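PDB 4PET: extracellular solute-binding protein, family 7 from Colwellia psychrerythraea, which probably serves as the periplasmic solute-binding component of a TRAP transporter, here holding pyruvate together with a calcium ion. Local coordinates for residues M51-I65 with D256-A268. Residues are numbered along the deposited sequence; the frame is centred on the assembly and turned at random.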
loop_
_atom_site.group_PDB
_atom_site.type_symbol
_atom_site.label_atom_id
_atom_site.label_comp_id
_atom_site.label_asym_id
_atom_site.label_seq_id
_atom_site.Cartn_x
_atom_site.Cartn_y
_atom_site.Cartn_z
HETATM N N MSE A 51 1.363 -16.018 -7.153
HETATM C CA MSE A 51 2.358 -16.487 -6.200
HETATM C C MSE A 51 3.007 -17.750 -6.761
HETATM O O MSE A 51 4.232 -17.835 -6.911
HETATM C CB MSE A 51 1.712 -16.707 -4.838
HETATM C CG MSE A 51 2.688 -17.143 -3.737
HETATM SE SE MSE A 51 3.109 -19.083 -3.819
HETATM C CE MSE A 51 1.339 -19.866 -3.496
ATOM N N ALA A 52 2.177 -18.711 -7.144
ATOM C CA ALA A 52 2.659 -19.966 -7.693
ATOM C C ALA A 52 3.507 -19.803 -8.944
ATOM O O ALA A 52 4.461 -20.561 -9.154
ATOM C CB ALA A 52 1.482 -20.874 -8.008
ATOM N N LYS A 53 3.133 -18.875 -9.818
ATOM C CA LYS A 53 3.897 -18.658 -11.033
ATOM C C LYS A 53 5.262 -18.062 -10.685
ATOM O O LYS A 53 6.280 -18.498 -11.199
ATOM C CB LYS A 53 3.130 -17.742 -12.013
ATOM C CG LYS A 53 3.865 -17.538 -13.309
ATOM C CD LYS A 53 2.943 -16.945 -14.365
ATOM C CE LYS A 53 3.648 -16.730 -15.701
ATOM N NZ LYS A 53 2.707 -16.088 -16.669
HETATM N N MSE A 54 5.277 -17.086 -9.785
HETATM C CA MSE A 54 6.521 -16.441 -9.398
HETATM C C MSE A 54 7.471 -17.466 -8.796
HETATM O O MSE A 54 8.662 -17.421 -9.053
HETATM C CB MSE A 54 6.261 -15.367 -8.344
HETATM C CG MSE A 54 5.701 -14.127 -8.872
HETATM SE SE MSE A 54 5.685 -12.898 -7.437
HETATM C CE MSE A 54 3.945 -13.115 -6.748
ATOM N N VAL A 55 6.936 -18.379 -7.974
ATOM C CA VAL A 55 7.745 -19.411 -7.347
ATOM C C VAL A 55 8.323 -20.383 -8.392
ATOM O O VAL A 55 9.502 -20.718 -8.366
ATOM C CB VAL A 55 6.958 -20.209 -6.294
ATOM C CG1 VAL A 55 7.755 -21.436 -5.877
ATOM C CG2 VAL A 55 6.634 -19.344 -5.088
ATOM N N LYS A 56 7.490 -20.830 -9.316
ATOM C CA LYS A 56 7.932 -21.712 -10.373
ATOM C C LYS A 56 9.047 -21.089 -11.198
ATOM O O LYS A 56 10.091 -21.717 -11.431
ATOM C CB LYS A 56 6.738 -22.082 -11.262
ATOM C CG LYS A 56 7.055 -23.055 -12.415
ATOM C CD LYS A 56 5.776 -23.438 -13.162
ATOM C CE LYS A 56 6.029 -24.570 -14.161
ATOM N NZ LYS A 56 6.880 -24.123 -15.289
ATOM N N GLU A 57 8.855 -19.836 -11.596
ATOM C CA GLU A 57 9.846 -19.155 -12.429
ATOM C C GLU A 57 11.155 -18.845 -11.686
ATOM O O GLU A 57 12.237 -19.130 -12.184
ATOM C CB GLU A 57 9.223 -17.867 -12.993
ATOM C CG GLU A 57 8.096 -18.180 -13.975
ATOM C CD GLU A 57 7.330 -16.962 -14.479
ATOM O OE1 GLU A 57 7.368 -15.901 -13.833
ATOM O OE2 GLU A 57 6.668 -17.088 -15.525
HETATM N N MSE A 58 11.026 -18.276 -10.495
HETATM C CA MSE A 58 12.164 -17.959 -9.653
HETATM C C MSE A 58 12.936 -19.214 -9.281
HETATM O O MSE A 58 14.149 -19.149 -9.202
HETATM C CB MSE A 58 11.710 -17.258 -8.376
HETATM C CG MSE A 58 11.291 -15.818 -8.613
HETATM SE SE MSE A 58 11.219 -14.788 -7.010
HETATM C CE MSE A 58 9.510 -15.405 -6.355
ATOM N N SER A 59 12.243 -20.348 -9.069
ATOM C CA SER A 59 12.930 -21.615 -8.716
ATOM C C SER A 59 13.416 -22.451 -9.899
ATOM O O SER A 59 13.962 -23.554 -9.715
ATOM C CB SER A 59 12.021 -22.473 -7.813
ATOM O OG SER A 59 10.916 -22.993 -8.517
ATOM N N ASN A 60 13.213 -21.952 -11.113
ATOM C CA ASN A 60 13.461 -22.727 -12.317
ATOM C C ASN A 60 12.831 -24.121 -12.242
ATOM O O ASN A 60 13.476 -25.099 -12.612
ATOM C CB ASN A 60 14.955 -22.891 -12.553
ATOM C CG ASN A 60 15.285 -23.359 -13.951
ATOM O OD1 ASN A 60 14.485 -23.244 -14.875
ATOM N ND2 ASN A 60 16.491 -23.874 -14.118
ATOM N N GLY A 61 11.615 -24.198 -11.715
ATOM C CA GLY A 61 10.863 -25.445 -11.634
ATOM C C GLY A 61 11.151 -26.342 -10.437
ATOM O O GLY A 61 10.567 -27.422 -10.304
ATOM N N ARG A 62 12.060 -25.927 -9.564
ATOM C CA ARG A 62 12.411 -26.742 -8.390
ATOM C C ARG A 62 11.325 -26.741 -7.325
ATOM O O ARG A 62 11.212 -27.692 -6.551
ATOM C CB ARG A 62 13.711 -26.272 -7.750
ATOM C CG ARG A 62 14.952 -26.548 -8.569
ATOM C CD ARG A 62 16.166 -25.977 -7.850
ATOM N NE ARG A 62 16.159 -24.518 -7.899
ATOM C CZ ARG A 62 16.700 -23.727 -6.974
ATOM N NH1 ARG A 62 17.281 -24.251 -5.910
ATOM N NH2 ARG A 62 16.646 -22.406 -7.108
ATOM N N LEU A 63 10.551 -25.666 -7.246
ATOM C CA LEU A 63 9.348 -25.688 -6.423
ATOM C C LEU A 63 8.130 -25.318 -7.257
ATOM O O LEU A 63 8.051 -24.206 -7.765
ATOM C CB LEU A 63 9.470 -24.742 -5.220
ATOM C CG LEU A 63 8.263 -24.632 -4.297
ATOM C CD1 LEU A 63 7.865 -25.991 -3.697
ATOM C CD2 LEU A 63 8.513 -23.631 -3.190
ATOM N N THR A 64 7.202 -26.262 -7.408
ATOM C CA THR A 64 5.931 -25.958 -8.036
ATOM C C THR A 64 4.720 -26.237 -7.116
ATOM O O THR A 64 4.672 -27.223 -6.348
ATOM C CB THR A 64 5.757 -26.729 -9.330
ATOM O OG1 THR A 64 5.584 -28.097 -9.028
ATOM C CG2 THR A 64 6.980 -26.553 -10.242
ATOM N N ILE A 65 3.737 -25.356 -7.222
ATOM C CA ILE A 65 2.598 -25.370 -6.333
ATOM C C ILE A 65 1.288 -25.480 -7.156
ATOM O O ILE A 65 0.901 -24.538 -7.866
ATOM C CB ILE A 65 2.601 -24.130 -5.459
ATOM C CG1 ILE A 65 3.941 -23.971 -4.710
ATOM C CG2 ILE A 65 1.491 -24.181 -4.455
ATOM C CD1 ILE A 65 4.209 -22.591 -4.293
ATOM N N ASP A 256 17.219 -21.564 0.009
ATOM C CA ASP A 256 16.993 -20.624 -1.106
ATOM C C ASP A 256 15.536 -20.707 -1.559
ATOM O O ASP A 256 14.893 -19.680 -1.807
ATOM C CB ASP A 256 18.001 -20.823 -2.252
ATOM C CG ASP A 256 17.960 -22.222 -2.862
ATOM O OD1 ASP A 256 17.451 -23.145 -2.191
ATOM O OD2 ASP A 256 18.498 -22.406 -3.988
ATOM N N LEU A 257 14.979 -21.916 -1.591
ATOM C CA LEU A 257 13.564 -22.073 -1.951
ATOM C C LEU A 257 12.657 -21.540 -0.842
ATOM O O LEU A 257 11.606 -20.984 -1.131
ATOM C CB LEU A 257 13.224 -23.517 -2.313
ATOM C CG LEU A 257 13.956 -24.147 -3.479
ATOM C CD1 LEU A 257 13.435 -25.603 -3.700
ATOM C CD2 LEU A 257 13.780 -23.287 -4.738
ATOM N N GLN A 258 13.072 -21.665 0.419
ATOM C CA GLN A 258 12.320 -21.024 1.498
ATOM C C GLN A 258 12.172 -19.521 1.258
ATOM O O GLN A 258 11.088 -18.936 1.464
ATOM C CB GLN A 258 13.000 -21.232 2.841
ATOM C CG GLN A 258 13.007 -22.681 3.305
ATOM C CD GLN A 258 13.707 -22.882 4.639
ATOM O OE1 GLN A 258 14.351 -21.973 5.163
ATOM N NE2 GLN A 258 13.605 -24.091 5.185
ATOM N N LYS A 259 13.270 -18.872 0.895
ATOM C CA LYS A 259 13.229 -17.428 0.685
ATOM C C LYS A 259 12.381 -17.069 -0.538
ATOM O O LYS A 259 11.638 -16.079 -0.535
ATOM C CB LYS A 259 14.649 -16.868 0.521
ATOM C CG LYS A 259 14.698 -15.372 0.584
ATOM C CD LYS A 259 14.369 -14.916 1.996
ATOM C CE LYS A 259 14.207 -13.411 2.056
ATOM N NZ LYS A 259 14.009 -12.875 3.438
ATOM N N ILE A 260 12.509 -17.872 -1.585
ATOM C CA ILE A 260 11.762 -17.628 -2.810
ATOM C C ILE A 260 10.262 -17.649 -2.481
ATOM O O ILE A 260 9.509 -16.791 -2.902
ATOM C CB ILE A 260 12.147 -18.663 -3.885
ATOM C CG1 ILE A 260 13.482 -18.253 -4.510
ATOM C CG2 ILE A 260 11.060 -18.801 -4.976
ATOM C CD1 ILE A 260 14.021 -19.177 -5.564
ATOM N N LEU A 261 9.861 -18.653 -1.700
ATOM C CA LEU A 261 8.495 -18.822 -1.298
ATOM C C LEU A 261 8.047 -17.594 -0.517
ATOM O O LEU A 261 7.036 -16.986 -0.858
ATOM C CB LEU A 261 8.348 -20.115 -0.484
ATOM C CG LEU A 261 6.938 -20.401 0.045
ATOM C CD1 LEU A 261 5.986 -20.739 -1.122
ATOM C CD2 LEU A 261 6.949 -21.499 1.071
ATOM N N THR A 262 8.772 -17.202 0.529
ATOM C CA THR A 262 8.294 -16.092 1.366
ATOM C C THR A 262 8.288 -14.753 0.631
ATOM O O THR A 262 7.375 -13.933 0.811
ATOM C CB THR A 262 9.073 -15.999 2.697
ATOM O OG1 THR A 262 10.455 -15.822 2.425
ATOM C CG2 THR A 262 8.921 -17.265 3.455
ATOM N N VAL A 263 9.278 -14.521 -0.236
ATOM C CA VAL A 263 9.262 -13.280 -1.016
ATOM C C VAL A 263 8.112 -13.327 -2.051
ATOM O O VAL A 263 7.443 -12.310 -2.279
ATOM C CB VAL A 263 10.630 -12.966 -1.681
ATOM C CG1 VAL A 263 10.524 -11.729 -2.584
ATOM C CG2 VAL A 263 11.740 -12.689 -0.611
ATOM N N ALA A 264 7.862 -14.491 -2.673
ATOM C CA ALA A 264 6.727 -14.585 -3.638
ATOM C C ALA A 264 5.401 -14.263 -2.953
ATOM O O ALA A 264 4.549 -13.594 -3.539
ATOM C CB ALA A 264 6.652 -15.952 -4.291
HETATM N N MSE A 265 5.212 -14.733 -1.716
HETATM C CA MSE A 265 3.955 -14.500 -1.015
HETATM C C MSE A 265 3.832 -13.015 -0.674
HETATM O O MSE A 265 2.749 -12.442 -0.784
HETATM C CB MSE A 265 3.826 -15.351 0.263
HETATM C CG MSE A 265 3.669 -16.828 0.034
HETATM SE SE MSE A 265 3.387 -17.756 1.700
HETATM C CE MSE A 265 5.152 -17.552 2.453
ATOM N N LYS A 266 4.932 -12.391 -0.252
ATOM C CA LYS A 266 4.904 -10.947 0.024
ATOM C C LYS A 266 4.530 -10.110 -1.231
ATOM O O LYS A 266 3.668 -9.229 -1.186
ATOM C CB LYS A 266 6.255 -10.492 0.585
ATOM C CG LYS A 266 6.430 -8.978 0.565
ATOM C CD LYS A 266 7.716 -8.601 1.248
ATOM C CE LYS A 266 7.673 -8.870 2.732
ATOM N NZ LYS A 266 8.951 -8.448 3.387
ATOM N N ALA A 267 5.217 -10.384 -2.332
ATOM C CA ALA A 267 4.966 -9.677 -3.586
ATOM C C ALA A 267 3.537 -9.906 -4.050
ATOM O O ALA A 267 2.854 -8.953 -4.403
ATOM C CB ALA A 267 5.938 -10.138 -4.639
ATOM N N ALA A 268 3.066 -11.160 -4.020
ATOM C CA ALA A 268 1.695 -11.447 -4.492
ATOM C C ALA A 268 0.689 -10.733 -3.619
ATOM O O ALA A 268 -0.318 -10.263 -4.092
ATOM C CB ALA A 268 1.406 -12.988 -4.512
HETATM O O HOH W 1 18.387 -20.273 -5.776
#
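R62 leaves its backbone with CG anti to the carbonyl carbon (chi1 -70°) and bends at chi3 (-71°), which lays its guanidinium over L257 and brings NH1 to D256. L257 CD2 sits 3.6 Å above the centre of one guanidinium face, an apolar seat for a flat cation. R62 NH1 donates nearly straight to D256 OD2 at 2.9 Å, on the syn side but tilted from the carboxylate plane, and a water links R62 NH2 to the same oxygen. R62 NE holds S59 O from the face opposite R62 N, bracing the type I' turn S59 to R62 after the helix, whose end is a Schellman motif with N60 at positive phi. Were the arginine replaced by an alanine, D256 would probably lose its cationic mate and L257 CD2 its flat cover.

Segments 51-58 and 256-268 run roughly antiparallel (144°), their axes approaching to 8.8 Å, a closeness that small A264 permits: its CB is a knob among M51, M54, V55 and M58, tight at 3.5 Å from V55 CG2. Branched I260 fills in beside the helix end, CG2 on M58 CB (3.8 Å). M51 fits among L261, A264, M265 and A268; M58 CE touches A264 CB and M54 SE A267 CB, all three being selenomethionines in place of methionine. M51, L261 and M265 all reach M90 on strand 90-93, so both helices pack on one sheet. The interface is thus apolar, mainly helix on helix, with a water-bridged ion pair fastening its turn end.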